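Local coordinates for uncharacterized protein (Legionella longbeachae NSW150, PDB 4JZA) that probably removes the 3-phosphate from phosphatidylinositol 3-phosphate as a Legionella phosphoinositide phosphatase, consistent with a role in lipid metabolism during infection of host cells, at residues A[484-492]-A[505-513]; A[204-214]-A[296-305]. All coordinates share one frame; numbering follows the deposited sequence.

Contact 1 (A[484-492]-A[505-513]); sequences SQSLLVTAK and LDQYQSVLE
L488 overlaps the rim of the Y508 ring, its CG lying near the ring plane 3.9 Å from Y508 CD2. The two residues sit at the middle of an antiparallel helix hairpin, in which helices 482-492 and 501-513 are joined by a short connection and pack beside the large mixed sheet. Within the two segments the axes approach to 11.1 Å and run at 163° to each other, a wide spacing that leaves room for leucines and a tyrosine between the backbones. Y508 has CG anti to its own N (chi1 -177°), which carries the ring across to the opposing helix. There S484 OG donates a hydrogen bond of 3.0 Å to Y508 OH. The same hydroxyl is also hydrogen-bonded to E535 of helix 524-542, so the phenol oxygen is held from two helices. L512 closes over one face of the ring, with CD1 3.5 Å above the plane and displaced toward the rim; this methyl also meets CB and OG of S484. Toward the other end of the pair, L505 spreads its two methyls over the last turn of helix 482-492: CD2 is 3.7 Å from A491 CB, while CD1 rests near K492 CA and CG. Helix 524-542 lies along this side, where I538 touches both A491 and L505. Q509 and K492 make the polar margin. The bend of Q509 at chi2 brings its amide across the end of L488 at about a right angle, NE2 being 3.7 Å from L488 CD1. K492, bent in the outer half of its chain, comes back toward the same amide, and its NZ stops 3.7 Å from Q509 OE1.

Contact 2 (A[204-214]-A[296-305]); sequences FCNLDQGVTSY and IWDTATQISS
With OG set between its own backbone N and carbonyl carbon (chi1 64°), S304 turns its hydroxyl to L207, while Y214, its CG anti to the N (chi1 -163°), brings its ring against I296. These two groups lie near opposite ends of a loop-on-loop contact in the helical part of the chain that includes the phosphoinositide phosphatase insertion domain: the link from helix 198-206 to helix 214-234 curves around the irregular segment that follows helix 293-296. S304 OG donates to L207 O at 2.6 Å, in the carbonyl plane, with a C=O...O angle of 148°. Earlier in the chain, the carbonyl oxygens of F204 and C205 rest on S304 CB, and S304 CA makes a CA-H...O contact with C205 O. C205 SG meets I303 CG2 at 3.8 Å. The middle of the contact is apolar. A300 CB touches both aromatic rings, 3.9 Å from F204 CE1 and 4.0 Å from Y214 CD1, where it lies at the tyrosine's edge. I296 reaches both rings as well: its CD1 is 3.5 Å from Y214 CE1 and also meets F204 CZ, the side chains of I296 and F204 crossing at about a right angle. W192 of helix 191-194 packs edge-to-face with F204 and touches I296, A300 and I303, adding a third aromatic side chain to the cluster. Y214 OH continues past the isoleucine to a hydrogen bond with L288 O, which fixes the far end of the ring. T301 points into the curve of the link, which runs through the type I turn D208-V211 to S213, the N-cap of helix 214-234. Its methyl does the touching: T301 CG2 lies 3.9 Å from L207 CD2 and 3.6 Å from V211 O.

From the N terminus, the chain first builds the strands 5-10, 31-35, 144-150 and 159-166 of the mixed sheet, then leaves for the helical region where contact 2 forms. That contact closes a loop of 81 largely helical residues, bringing the chain back to helix 198-206 before helices 308-311 and 315-325 lead it back to the sheet at strand 352-359. Contact 1 comes later and is far more local: 12 residues separate its segments, following strand 462-465 and preceding helix 524-542 and strand 545-549. The two loops are in series, neither nested nor crossed. Their centres are 54 Å apart, one in that helical part, the other at the flank of the sheet.

Contact 1 (A[484-492]-A[505-513])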
loop_
_atom_site.group_PDB
_atom_site.type_symbol
_atom_site.label_atom_id
_atom_site.label_comp_id
_atom_site.label_asym_id
_atom_site.label_seq_id
_atom_site.Cartn_x
_atom_site.Cartn_y
_atom_site.Cartn_z
ATOM N N SER A 484 29.099 -15.327 -3.273
ATOM C CA SER A 484 29.188 -16.768 -3.032
ATOM C C SER A 484 30.610 -17.180 -2.611
ATOM O O SER A 484 30.788 -17.916 -1.630
ATOM C CB SER A 484 28.739 -17.528 -4.265
ATOM O OG SER A 484 27.369 -17.291 -4.488
ATOM N N GLN A 485 31.617 -16.676 -3.315
ATOM C CA GLN A 485 32.988 -16.923 -2.881
ATOM C C GLN A 485 33.221 -16.451 -1.451
ATOM O O GLN A 485 33.767 -17.221 -0.668
ATOM C CB GLN A 485 34.049 -16.308 -3.816
ATOM C CG GLN A 485 33.922 -16.652 -5.311
ATOM C CD GLN A 485 33.675 -18.131 -5.596
ATOM O OE1 GLN A 485 34.107 -19.000 -4.844
ATOM N NE2 GLN A 485 33.006 -18.419 -6.707
ATOM N N SER A 486 32.818 -15.231 -1.085
ATOM C CA SER A 486 33.111 -14.785 0.280
ATOM C C SER A 486 32.393 -15.699 1.225
ATOM O O SER A 486 32.933 -15.989 2.302
ATOM C CB SER A 486 32.668 -13.365 0.644
ATOM O OG SER A 486 32.450 -12.555 -0.470
ATOM N N LEU A 487 31.185 -16.144 0.851
ATOM C CA LEU A 487 30.465 -17.024 1.746
ATOM C C LEU A 487 31.211 -18.367 1.900
ATOM O O LEU A 487 31.435 -18.804 3.035
ATOM C CB LEU A 487 29.019 -17.221 1.338
ATOM C CG LEU A 487 28.066 -17.631 2.478
ATOM C CD1 LEU A 487 26.677 -17.915 1.979
ATOM C CD2 LEU A 487 28.500 -18.880 3.193
ATOM N N LEU A 488 31.612 -19.008 0.797
ATOM C CA LEU A 488 32.452 -20.228 0.892
ATOM C C LEU A 488 33.755 -20.026 1.687
ATOM O O LEU A 488 34.113 -20.821 2.553
ATOM C CB LEU A 488 32.822 -20.751 -0.496
ATOM C CG LEU A 488 31.799 -21.720 -1.040
ATOM C CD1 LEU A 488 32.004 -21.924 -2.527
ATOM C CD2 LEU A 488 31.858 -23.037 -0.292
ATOM N N VAL A 489 34.464 -18.957 1.384
ATOM C CA VAL A 489 35.678 -18.688 2.087
ATOM C C VAL A 489 35.396 -18.528 3.582
ATOM O O VAL A 489 36.019 -19.206 4.389
ATOM C CB VAL A 489 36.402 -17.484 1.468
ATOM C CG1 VAL A 489 37.491 -16.967 2.418
ATOM C CG2 VAL A 489 36.957 -17.896 0.109
ATOM N N THR A 490 34.447 -17.675 3.940
ATOM C CA THR A 490 34.105 -17.441 5.355
ATOM C C THR A 490 33.626 -18.713 6.054
ATOM O O THR A 490 33.954 -18.973 7.234
ATOM C CB THR A 490 33.011 -16.380 5.522
ATOM O OG1 THR A 490 33.326 -15.217 4.749
ATOM C CG2 THR A 490 32.878 -15.959 6.953
ATOM N N ALA A 491 32.868 -19.520 5.339
ATOM C CA ALA A 491 32.268 -20.674 5.974
ATOM C C ALA A 491 33.221 -21.847 6.085
ATOM O O ALA A 491 33.083 -22.647 6.995
ATOM C CB ALA A 491 30.992 -21.082 5.268
ATOM N N LYS A 492 34.188 -21.962 5.187
ATOM C CA LYS A 492 35.210 -23.011 5.346
ATOM C C LYS A 492 35.998 -22.888 6.641
ATOM O O LYS A 492 36.275 -23.901 7.299
ATOM C CB LYS A 492 36.161 -23.058 4.168
ATOM C CG LYS A 492 35.505 -23.706 2.965
ATOM C CD LYS A 492 36.477 -23.993 1.824
ATOM C CE LYS A 492 35.925 -23.510 0.495
ATOM N NZ LYS A 492 36.122 -24.520 -0.566
ATOM N N LEU A 505 28.766 -27.400 2.508
ATOM C CA LEU A 505 29.696 -26.626 1.641
ATOM C C LEU A 505 29.992 -27.352 0.316
ATOM O O LEU A 505 30.050 -26.721 -0.721
ATOM C CB LEU A 505 31.003 -26.241 2.360
ATOM C CG LEU A 505 30.845 -25.526 3.702
ATOM C CD1 LEU A 505 32.170 -25.347 4.419
ATOM C CD2 LEU A 505 30.205 -24.178 3.477
ATOM N N ASP A 506 30.114 -28.663 0.342
ATOM C CA ASP A 506 30.373 -29.406 -0.889
ATOM C C ASP A 506 29.201 -29.211 -1.848
ATOM O O ASP A 506 29.374 -28.856 -3.018
ATOM C CB ASP A 506 30.578 -30.914 -0.619
ATOM C CG ASP A 506 31.855 -31.212 0.186
ATOM O OD1 ASP A 506 32.835 -30.450 0.041
ATOM O OD2 ASP A 506 31.862 -32.185 0.983
ATOM N N GLN A 507 28.002 -29.450 -1.330
ATOM C CA GLN A 507 26.774 -29.264 -2.085
ATOM C C GLN A 507 26.630 -27.857 -2.665
ATOM O O GLN A 507 26.322 -27.704 -3.831
ATOM C CB GLN A 507 25.568 -29.604 -1.203
ATOM C CG GLN A 507 25.190 -31.048 -1.286
ATOM C CD GLN A 507 25.080 -31.495 -2.754
ATOM O OE1 GLN A 507 25.591 -32.542 -3.121
ATOM N NE2 GLN A 507 24.431 -30.689 -3.601
ATOM N N TYR A 508 26.863 -26.835 -1.857
ATOM C CA TYR A 508 26.743 -25.450 -2.310
ATOM C C TYR A 508 27.726 -25.147 -3.433
ATOM O O TYR A 508 27.377 -24.462 -4.382
ATOM C CB TYR A 508 26.985 -24.501 -1.143
ATOM C CG TYR A 508 26.820 -23.006 -1.450
ATOM C CD1 TYR A 508 25.581 -22.465 -1.699
ATOM C CD2 TYR A 508 27.908 -22.151 -1.451
ATOM C CE1 TYR A 508 25.424 -21.124 -1.970
ATOM C CE2 TYR A 508 27.761 -20.808 -1.704
ATOM C CZ TYR A 508 26.509 -20.288 -1.957
ATOM O OH TYR A 508 26.342 -18.940 -2.204
ATOM N N GLN A 509 28.971 -25.621 -3.304
ATOM C CA GLN A 509 29.963 -25.475 -4.361
ATOM C C GLN A 509 29.435 -26.113 -5.634
ATOM O O GLN A 509 29.529 -25.547 -6.724
ATOM C CB GLN A 509 31.229 -26.175 -3.934
ATOM C CG GLN A 509 32.369 -26.114 -4.926
ATOM C CD GLN A 509 33.358 -25.044 -4.540
ATOM O OE1 GLN A 509 34.062 -25.173 -3.512
ATOM N NE2 GLN A 509 33.410 -23.962 -5.339
ATOM N N SER A 510 28.887 -27.315 -5.488
ATOM C CA SER A 510 28.415 -28.106 -6.636
ATOM C C SER A 510 27.237 -27.480 -7.398
ATOM O O SER A 510 27.194 -27.426 -8.612
ATOM C CB SER A 510 28.008 -29.491 -6.144
ATOM O OG SER A 510 27.471 -30.256 -7.205
ATOM N N VAL A 511 26.253 -27.025 -6.658
ATOM C CA VAL A 511 25.111 -26.363 -7.243
ATOM C C VAL A 511 25.544 -25.051 -7.921
ATOM O O VAL A 511 25.179 -24.772 -9.044
ATOM C CB VAL A 511 24.036 -26.147 -6.160
ATOM C CG1 VAL A 511 22.905 -25.351 -6.716
ATOM C CG2 VAL A 511 23.524 -27.502 -5.668
ATOM N N LEU A 512 26.347 -24.256 -7.254
ATOM C CA LEU A 512 26.910 -23.056 -7.860
ATOM C C LEU A 512 27.564 -23.348 -9.208
ATOM O O LEU A 512 27.331 -22.628 -10.171
ATOM C CB LEU A 512 27.972 -22.478 -6.945
ATOM C CG LEU A 512 28.003 -20.978 -6.797
ATOM C CD1 LEU A 512 27.562 -20.666 -5.385
ATOM C CD2 LEU A 512 29.416 -20.467 -6.998
ATOM N N GLU A 513 28.381 -24.414 -9.274
ATOM C CA GLU A 513 29.140 -24.759 -10.501
ATOM C C GLU A 513 28.292 -25.392 -11.614
ATOM O O GLU A 513 28.636 -25.296 -12.800
ATOM C CB GLU A 513 30.345 -25.657 -10.179
ATOM C CG GLU A 513 31.551 -24.904 -9.620
ATOM C CD GLU A 513 32.729 -25.830 -9.301
ATOM O OE1 GLU A 513 32.824 -26.918 -9.918
ATOM O OE2 GLU A 513 33.548 -25.483 -8.416
#

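Contact 2 (A[204-214]-A[296-305])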
loop_
_atom_site.group_PDB
_atom_site.type_symbol
_atom_site.label_atom_id
_atom_site.label_comp_id
_atom_site.label_asym_id
_atom_site.label_seq_id
_atom_site.Cartn_x
_atom_site.Cartn_y
_atom_site.Cartn_z
ATOM N N PHE A 204 16.535 23.725 6.098
ATOM C CA PHE A 204 15.472 23.981 7.054
ATOM C C PHE A 204 15.214 22.788 7.959
ATOM O O PHE A 204 14.893 22.950 9.128
ATOM C CB PHE A 204 14.174 24.378 6.328
ATOM C CG PHE A 204 14.208 25.748 5.704
ATOM C CD1 PHE A 204 14.140 26.887 6.489
ATOM C CD2 PHE A 204 14.293 25.904 4.327
ATOM C CE1 PHE A 204 14.175 28.154 5.905
ATOM C CE2 PHE A 204 14.313 27.162 3.738
ATOM C CZ PHE A 204 14.258 28.286 4.524
ATOM N N CYS A 205 15.337 21.577 7.439
ATOM C CA CYS A 205 15.026 20.394 8.273
ATOM C C CYS A 205 16.116 20.123 9.296
ATOM O O CYS A 205 15.865 19.454 10.275
ATOM C CB CYS A 205 14.728 19.128 7.432
ATOM S SG CYS A 205 13.184 19.255 6.487
ATOM N N ASN A 206 17.314 20.661 9.095
ATOM C CA ASN A 206 18.398 20.475 10.078
ATOM C C ASN A 206 18.735 21.704 10.894
ATOM O O ASN A 206 19.611 21.657 11.757
ATOM C CB ASN A 206 19.631 19.963 9.378
ATOM C CG ASN A 206 19.411 18.577 8.828
ATOM O OD1 ASN A 206 19.407 17.620 9.577
ATOM N ND2 ASN A 206 19.172 18.474 7.529
ATOM N N LEU A 207 17.998 22.783 10.655
ATOM C CA LEU A 207 18.255 24.052 11.309
ATOM C C LEU A 207 18.355 23.874 12.812
ATOM O O LEU A 207 17.433 23.356 13.455
ATOM C CB LEU A 207 17.119 25.033 11.009
ATOM C CG LEU A 207 17.361 26.505 11.317
ATOM C CD1 LEU A 207 18.397 27.073 10.354
ATOM C CD2 LEU A 207 16.040 27.256 11.239
ATOM N N ASP A 208 19.485 24.318 13.349
ATOM C CA ASP A 208 19.748 24.381 14.779
ATOM C C ASP A 208 18.720 25.219 15.583
ATOM O O ASP A 208 18.291 26.268 15.130
ATOM C CB ASP A 208 21.135 24.969 14.965
ATOM C CG ASP A 208 21.541 25.022 16.389
ATOM O OD1 ASP A 208 21.037 24.248 17.212
ATOM O OD2 ASP A 208 22.368 25.851 16.721
ATOM N N GLN A 209 18.325 24.735 16.768
ATOM C CA GLN A 209 17.292 25.391 17.594
ATOM C C GLN A 209 17.817 26.685 18.259
ATOM O O GLN A 209 17.059 27.408 18.930
ATOM C CB GLN A 209 16.674 24.404 18.629
ATOM C CG GLN A 209 15.194 24.022 18.390
ATOM C CD GLN A 209 14.964 22.628 17.776
ATOM O OE1 GLN A 209 14.193 21.820 18.318
ATOM N NE2 GLN A 209 15.605 22.353 16.638
ATOM N N GLY A 210 19.098 26.991 18.066
ATOM C CA GLY A 210 19.598 28.330 18.399
ATOM C C GLY A 210 19.107 29.440 17.466
ATOM O O GLY A 210 19.176 30.622 17.809
ATOM N N VAL A 211 18.623 29.060 16.280
ATOM C CA VAL A 211 18.106 30.002 15.276
ATOM C C VAL A 211 16.598 30.110 15.419
ATOM O O VAL A 211 15.904 29.234 14.970
ATOM C CB VAL A 211 18.461 29.525 13.864
ATOM C CG1 VAL A 211 17.908 30.463 12.822
ATOM C CG2 VAL A 211 19.965 29.416 13.681
ATOM N N THR A 212 16.106 31.179 16.050
ATOM C CA THR A 212 14.729 31.242 16.585
ATOM C C THR A 212 13.816 32.207 15.826
ATOM O O THR A 212 12.683 32.493 16.266
ATOM C CB THR A 212 14.719 31.744 18.064
ATOM O OG1 THR A 212 14.961 33.155 18.093
ATOM C CG2 THR A 212 15.781 31.048 18.946
ATOM N N SER A 213 14.278 32.744 14.700
ATOM C CA SER A 213 13.416 33.647 13.941
ATOM C C SER A 213 13.857 33.740 12.507
ATOM O O SER A 213 14.983 33.362 12.176
ATOM C CB SER A 213 13.415 35.048 14.555
ATOM O OG SER A 213 14.595 35.733 14.165
ATOM N N TYR A 214 12.974 34.280 11.661
ATOM C CA TYR A 214 13.254 34.357 10.241
ATOM C C TYR A 214 14.412 35.377 10.022
ATOM O O TYR A 214 15.360 35.129 9.277
ATOM C CB TYR A 214 11.981 34.662 9.438
ATOM C CG TYR A 214 12.196 34.326 7.983
ATOM C CD1 TYR A 214 12.338 33.009 7.564
ATOM C CD2 TYR A 214 12.360 35.324 7.029
ATOM C CE1 TYR A 214 12.601 32.700 6.239
ATOM C CE2 TYR A 214 12.622 35.013 5.702
ATOM C CZ TYR A 214 12.735 33.708 5.324
ATOM O OH TYR A 214 13.014 33.421 4.034
ATOM N N ILE A 296 6.569 32.044 4.848
ATOM C CA ILE A 296 7.329 31.202 5.744
ATOM C C ILE A 296 7.902 31.804 6.995
ATOM O O ILE A 296 8.481 31.087 7.789
ATOM C CB ILE A 296 8.450 30.484 5.000
ATOM C CG1 ILE A 296 9.638 31.370 4.641
ATOM C CG2 ILE A 296 7.871 29.914 3.740
ATOM C CD1 ILE A 296 10.806 30.551 4.114
ATOM N N TRP A 297 7.760 33.100 7.204
ATOM C CA TRP A 297 8.492 33.737 8.313
ATOM C C TRP A 297 8.052 33.263 9.706
ATOM O O TRP A 297 8.801 33.403 10.659
ATOM C CB TRP A 297 8.325 35.252 8.261
ATOM C CG TRP A 297 6.982 35.668 8.545
ATOM C CD1 TRP A 297 6.010 35.919 7.643
ATOM C CD2 TRP A 297 6.414 35.888 9.822
ATOM N NE1 TRP A 297 4.871 36.334 8.266
ATOM C CE2 TRP A 297 5.080 36.297 9.614
ATOM C CE3 TRP A 297 6.904 35.818 11.122
ATOM C CZ2 TRP A 297 4.230 36.624 10.654
ATOM C CZ3 TRP A 297 6.056 36.141 12.167
ATOM C CH2 TRP A 297 4.732 36.538 11.927
ATOM N N ASP A 298 6.811 32.794 9.836
ATOM C CA ASP A 298 6.352 32.328 11.129
ATOM C C ASP A 298 6.505 30.829 11.289
ATOM O O ASP A 298 6.207 30.307 12.334
ATOM C CB ASP A 298 4.903 32.710 11.410
ATOM C CG ASP A 298 4.628 32.952 12.940
ATOM O OD1 ASP A 298 5.485 32.644 13.792
ATOM O OD2 ASP A 298 3.553 33.484 13.309
ATOM N N THR A 299 6.954 30.126 10.266
ATOM C CA THR A 299 6.940 28.682 10.347
ATOM C C THR A 299 8.291 28.058 10.029
ATOM O O THR A 299 8.550 26.947 10.425
ATOM C CB THR A 299 5.785 28.090 9.487
ATOM O OG1 THR A 299 6.162 27.971 8.112
ATOM C CG2 THR A 299 4.541 28.990 9.570
ATOM N N ALA A 300 9.180 28.780 9.374
ATOM C CA ALA A 300 10.389 28.173 8.910
ATOM C C ALA A 300 11.239 27.597 10.026
ATOM O O ALA A 300 11.952 26.644 9.807
ATOM C CB ALA A 300 11.193 29.185 8.115
ATOM N N THR A 301 11.223 28.188 11.209
ATOM C CA THR A 301 12.124 27.730 12.254
ATOM C C THR A 301 11.508 26.625 13.083
ATOM O O THR A 301 12.137 26.114 13.998
ATOM C CB THR A 301 12.573 28.863 13.208
ATOM O OG1 THR A 301 11.433 29.498 13.755
ATOM C CG2 THR A 301 13.432 29.848 12.482
ATOM N N GLN A 302 10.298 26.225 12.739
ATOM C CA GLN A 302 9.643 25.157 13.461
ATOM C C GLN A 302 9.853 23.801 12.853
ATOM O O GLN A 302 9.563 22.773 13.493
ATOM C CB GLN A 302 8.180 25.474 13.529
ATOM C CG GLN A 302 7.956 26.704 14.377
ATOM C CD GLN A 302 6.530 27.104 14.394
ATOM O OE1 GLN A 302 5.662 26.350 13.983
ATOM N NE2 GLN A 302 6.274 28.310 14.815
ATOM N N ILE A 303 10.366 23.793 11.623
ATOM C CA ILE A 303 10.505 22.555 10.878
ATOM C C ILE A 303 11.422 21.562 11.601
ATOM O O ILE A 303 11.040 20.409 11.820
ATOM C CB ILE A 303 10.996 22.798 9.434
ATOM C CG1 ILE A 303 10.027 23.694 8.639
ATOM C CG2 ILE A 303 11.114 21.484 8.683
ATOM C CD1 ILE A 303 8.573 23.247 8.603
ATOM N N SER A 304 12.605 22.018 12.000
ATOM C CA SER A 304 13.642 21.109 12.483
ATOM C C SER A 304 13.302 20.436 13.787
ATOM O O SER A 304 14.033 19.575 14.245
ATOM C CB SER A 304 14.976 21.838 12.628
ATOM O OG SER A 304 14.865 22.825 13.612
ATOM N N SER A 305 12.196 20.826 14.397
ATOM C CA SER A 305 11.712 20.123 15.604
ATOM C C SER A 305 11.228 18.683 15.381
ATOM O O SER A 305 11.195 17.899 16.313
ATOM C CB SER A 305 10.553 20.902 16.208
ATOM O OG SER A 305 11.040 22.087 16.761
#